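Glycerate dehydrogenase related protein (Thermoplasma acidophilum, PDB 3GVX) probably reduces glyoxylate or hydroxypyruvate with a nicotinamide cofactor, as an NAD-binding member of the D-isomer specific 2-hydroxyacid dehydrogenase family. Local coordinates at residues P8-G11 with H12-E15; A97-I100 with L101-N104. All coordinates share one frame; numbering follows the deposited sequence.

Interaction 1: residues P8-G11 with H12-E15; sequences PADG and HVRE
Ala-9 meets the first turn of helix 11-20 with both its side chain and its carbonyl. Its CB rests against CG1 of Val-13 at 3.7 Å, a small apolar touch extended by Ile-269 and Phe-273 of helix 266-279, on which Val-13 also packs. NH1 of Arg-14 is modelled as donating to the carbonyl O of Ala-9, but too close to be reliable, so the details of this bond are doubtful. The Arg-14 chain bends at chi2 (130°) and runs back over the loop, and its cation also engages Trp-28 through a cation-pi contact. Next comes Asp-10, the N-cap. With CG set between the backbone N and the carbonyl carbon (chi1 56°), the carboxylate folds over the open helix end. OD1 takes the N-H of Val-13 at 3.0 Å in a nearly straight bond, arriving on the anti side and 30° out of the carboxylate plane, and a weaker, bent one from His-12 N at 2.7 Å. The backbone O of Asp-10 receives Arg-14 N at 2.7 Å, and Gly-11 O receives Glu-15 N at 2.8 Å, so regular helical bonding starts here. The negative carboxylate at the positive end of the helix dipole is probably favourable, and the whole is a classic aspartate N-cap, placed where strand 3-5 passes through its loop into helix 11-20.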
loop_
_atom_site.group_PDB
_atom_site.type_symbol
_atom_site.label_atom_id
_atom_site.label_comp_id
_atom_site.label_asym_id
_atom_site.label_seq_id
_atom_site.Cartn_x
_atom_site.Cartn_y
_atom_site.Cartn_z
ATOM N N PRO B 8 -5.281 -35.229 -5.679
ATOM C CA PRO B 8 -6.312 -34.940 -6.676
ATOM C C PRO B 8 -6.289 -33.440 -6.956
ATOM O O PRO B 8 -6.365 -32.625 -6.039
ATOM C CB PRO B 8 -7.597 -35.397 -5.978
ATOM C CG PRO B 8 -7.097 -36.436 -4.992
ATOM C CD PRO B 8 -5.885 -35.773 -4.455
ATOM N N ALA B 9 -6.155 -33.075 -8.222
ATOM C CA ALA B 9 -6.103 -31.668 -8.581
ATOM C C ALA B 9 -6.992 -31.416 -9.785
ATOM O O ALA B 9 -7.062 -32.236 -10.693
ATOM C CB ALA B 9 -4.664 -31.270 -8.883
ATOM N N ASP B 10 -7.693 -30.293 -9.799
ATOM C CA ASP B 10 -8.540 -30.030 -10.946
ATOM C C ASP B 10 -7.837 -29.292 -12.070
ATOM O O ASP B 10 -6.611 -29.088 -12.046
ATOM C CB ASP B 10 -9.803 -29.274 -10.540
ATOM C CG ASP B 10 -9.507 -27.989 -9.809
ATOM O OD1 ASP B 10 -8.807 -27.114 -10.361
ATOM O OD2 ASP B 10 -9.976 -27.850 -8.667
ATOM N N GLY B 11 -8.638 -28.926 -13.068
ATOM C CA GLY B 11 -8.149 -28.229 -14.240
ATOM C C GLY B 11 -7.602 -26.866 -13.894
ATOM O O GLY B 11 -6.683 -26.390 -14.556
ATOM N N HIS B 12 -8.160 -26.231 -12.866
ATOM C CA HIS B 12 -7.670 -24.922 -12.448
ATOM C C HIS B 12 -6.239 -25.092 -11.956
ATOM O O HIS B 12 -5.304 -24.435 -12.429
ATOM C CB HIS B 12 -8.528 -24.349 -11.321
ATOM C CG HIS B 12 -8.319 -22.886 -11.094
ATOM N ND1 HIS B 12 -9.000 -22.170 -10.130
ATOM C CD2 HIS B 12 -7.524 -21.993 -11.732
ATOM C CE1 HIS B 12 -8.631 -20.903 -10.183
ATOM N NE2 HIS B 12 -7.738 -20.770 -11.144
ATOM N N VAL B 13 -6.090 -25.988 -10.993
ATOM C CA VAL B 13 -4.796 -26.296 -10.426
ATOM C C VAL B 13 -3.883 -26.701 -11.574
ATOM O O VAL B 13 -2.782 -26.184 -11.717
ATOM C CB VAL B 13 -4.941 -27.427 -9.385
ATOM C CG1 VAL B 13 -3.598 -27.739 -8.749
ATOM C CG2 VAL B 13 -6.004 -27.037 -8.335
ATOM N N ARG B 14 -4.366 -27.591 -12.428
ATOM C CA ARG B 14 -3.575 -28.040 -13.560
ATOM C C ARG B 14 -3.098 -26.936 -14.484
ATOM O O ARG B 14 -1.942 -26.946 -14.887
ATOM C CB ARG B 14 -4.343 -29.084 -14.357
ATOM C CG ARG B 14 -3.963 -30.498 -14.021
ATOM C CD ARG B 14 -5.165 -31.348 -13.732
ATOM N NE ARG B 14 -4.863 -32.741 -14.025
ATOM C CZ ARG B 14 -5.297 -33.776 -13.323
ATOM N NH1 ARG B 14 -6.061 -33.586 -12.267
ATOM N NH2 ARG B 14 -4.961 -34.998 -13.688
ATOM N N GLU B 15 -3.960 -25.980 -14.819
ATOM C CA GLU B 15 -3.523 -24.898 -15.701
ATOM C C GLU B 15 -2.396 -24.109 -15.070
ATOM O O GLU B 15 -1.359 -23.889 -15.689
ATOM C CB GLU B 15 -4.658 -23.924 -16.056
ATOM C CG GLU B 15 -4.225 -22.979 -17.188
ATOM C CD GLU B 15 -5.188 -21.828 -17.477
ATOM O OE1 GLU B 15 -4.895 -21.041 -18.409
ATOM O OE2 GLU B 15 -6.227 -21.705 -16.789
#

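Interaction 2: residues A97-I100 with L101-N104; sequences AKNI and LENN
Asn-99 takes up a left-handed backbone conformation (phi 46°, psi 46°) and serves two helices at once, while its side chain reaches Glu-102 through one water and, more weakly, Asn-103 through another. Water 3 accepts from ND2 of Asn-99 at 3.1 Å and donates to OE2 of Glu-102 at 2.8 Å. The chain of Glu-102 bends at chi2 (90°), which brings OE1 to 3.2 Å from the backbone C of Asn-99, the carboxylate plane nearly perpendicular to the side-chain amide. Replacing Glu-102 by an alanine would probably leave water 3 without its carboxylate acceptor and the Asn-99 amide freer to turn. Asn-99 is the C-prime residue of a Schellman motif that ends helix 79-97, and it is also the N-cap position of helix 100-108, though its side chain makes no capping bond. The new helix's first backbone bonds run from Asn-103 N to Asn-99 O (3.1 Å) and from Asn-104 N to Ile-100 O (3.0 Å). ND2 of Asn-103 donates to water 1, which probably donates in turn to Lys-98 O at 2.6 Å, and to water 2, whose bond to OD1 of Asn-99 is weak. Lys-98 NZ bonds Thr-118 O and salt-bridges Glu-87 of the second subunit; Ile-100 packs on that subunit's Leu-92, Leu-101 on its Asn-104.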
loop_
_atom_site.group_PDB
_atom_site.type_symbol
_atom_site.label_atom_id
_atom_site.label_comp_id
_atom_site.label_asym_id
_atom_site.label_seq_id
_atom_site.Cartn_x
_atom_site.Cartn_y
_atom_site.Cartn_z
ATOM N N ALA B 97 -3.594 7.136 8.305
ATOM C CA ALA B 97 -2.848 8.207 7.667
ATOM C C ALA B 97 -3.702 9.124 6.802
ATOM O O ALA B 97 -3.495 10.319 6.810
ATOM C CB ALA B 97 -1.679 7.641 6.855
ATOM N N LYS B 98 -4.677 8.574 6.087
ATOM C CA LYS B 98 -5.537 9.386 5.218
ATOM C C LYS B 98 -6.878 9.754 5.853
ATOM O O LYS B 98 -7.796 10.222 5.174
ATOM C CB LYS B 98 -5.776 8.662 3.875
ATOM C CG LYS B 98 -4.513 8.077 3.269
ATOM C CD LYS B 98 -3.447 9.147 3.042
ATOM C CE LYS B 98 -2.169 8.548 2.486
ATOM N NZ LYS B 98 -1.114 9.562 2.200
ATOM N N ASN B 99 -6.977 9.512 7.157
ATOM C CA ASN B 99 -8.202 9.805 7.891
ATOM C C ASN B 99 -9.390 9.283 7.108
ATOM O O ASN B 99 -10.388 9.970 6.924
ATOM C CB ASN B 99 -8.334 11.316 8.105
ATOM C CG ASN B 99 -7.195 11.881 8.924
ATOM O OD1 ASN B 99 -6.697 12.976 8.642
ATOM N ND2 ASN B 99 -6.778 11.146 9.952
ATOM N N ILE B 100 -9.269 8.056 6.632
ATOM C CA ILE B 100 -10.313 7.444 5.832
ATOM C C ILE B 100 -11.686 7.356 6.515
ATOM O O ILE B 100 -12.683 7.765 5.931
ATOM C CB ILE B 100 -9.880 6.036 5.350
ATOM C CG1 ILE B 100 -8.694 6.161 4.388
ATOM C CG2 ILE B 100 -11.054 5.301 4.713
ATOM C CD1 ILE B 100 -8.991 6.923 3.098
ATOM N N LEU B 101 -11.747 6.836 7.740
ATOM C CA LEU B 101 -13.032 6.690 8.441
ATOM C C LEU B 101 -13.761 8.002 8.736
ATOM O O LEU B 101 -14.955 8.140 8.481
ATOM C CB LEU B 101 -12.841 5.936 9.757
ATOM C CG LEU B 101 -12.476 4.451 9.844
ATOM C CD1 LEU B 101 -11.378 4.082 8.858
ATOM C CD2 LEU B 101 -12.086 4.169 11.303
ATOM N N GLU B 102 -13.023 8.955 9.280
ATOM C CA GLU B 102 -13.576 10.247 9.625
ATOM C C GLU B 102 -14.071 11.026 8.408
ATOM O O GLU B 102 -15.169 11.567 8.421
ATOM C CB GLU B 102 -12.537 11.050 10.412
ATOM C CG GLU B 102 -11.944 10.263 11.588
ATOM C CD GLU B 102 -10.693 9.467 11.219
ATOM O OE1 GLU B 102 -10.579 9.008 10.065
ATOM O OE2 GLU B 102 -9.827 9.303 12.102
ATOM N N ASN B 103 -13.268 11.085 7.352
ATOM C CA ASN B 103 -13.686 11.791 6.145
ATOM C C ASN B 103 -14.888 11.129 5.489
ATOM O O ASN B 103 -15.795 11.797 5.028
ATOM C CB ASN B 103 -12.549 11.877 5.121
ATOM C CG ASN B 103 -11.439 12.790 5.556
ATOM O OD1 ASN B 103 -11.657 13.718 6.329
ATOM N ND2 ASN B 103 -10.234 12.547 5.046
ATOM N N ASN B 104 -14.886 9.803 5.462
ATOM C CA ASN B 104 -15.979 9.084 4.845
ATOM C C ASN B 104 -17.271 9.338 5.590
ATOM O O ASN B 104 -18.319 9.525 4.977
ATOM C CB ASN B 104 -15.678 7.594 4.779
ATOM C CG ASN B 104 -16.852 6.791 4.282
ATOM O OD1 ASN B 104 -17.493 6.070 5.053
ATOM N ND2 ASN B 104 -17.145 6.907 2.988
HETATM O O HOH W 1 -9.826 10.348 3.523
HETATM O O HOH W 2 -8.277 14.545 6.177
HETATM O O HOH W 3 -7.064 8.696 11.760
#

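In the fold
Interaction 1 comes first along the chain and interaction 2 follows; their centres lie 42 Å apart, their nearest atoms about 30 Å, and they do not touch. Each sits where a loop enters a helix, but in different surroundings. Residues 8-15 lead from strand 3-5 of the five-stranded parallel sheet into helix 11-20, at a surface site that the second subunit does not touch. Residues 97-104 join helix 79-97 to helix 100-108, ahead of strand 124-128 of the seven-stranded parallel sheet, in the region assigned to NAD binding, and border the second subunit. One contact thus starts helix 11-20 at the surface, whereas the other shapes a helix-to-helix corner at the dimer interface.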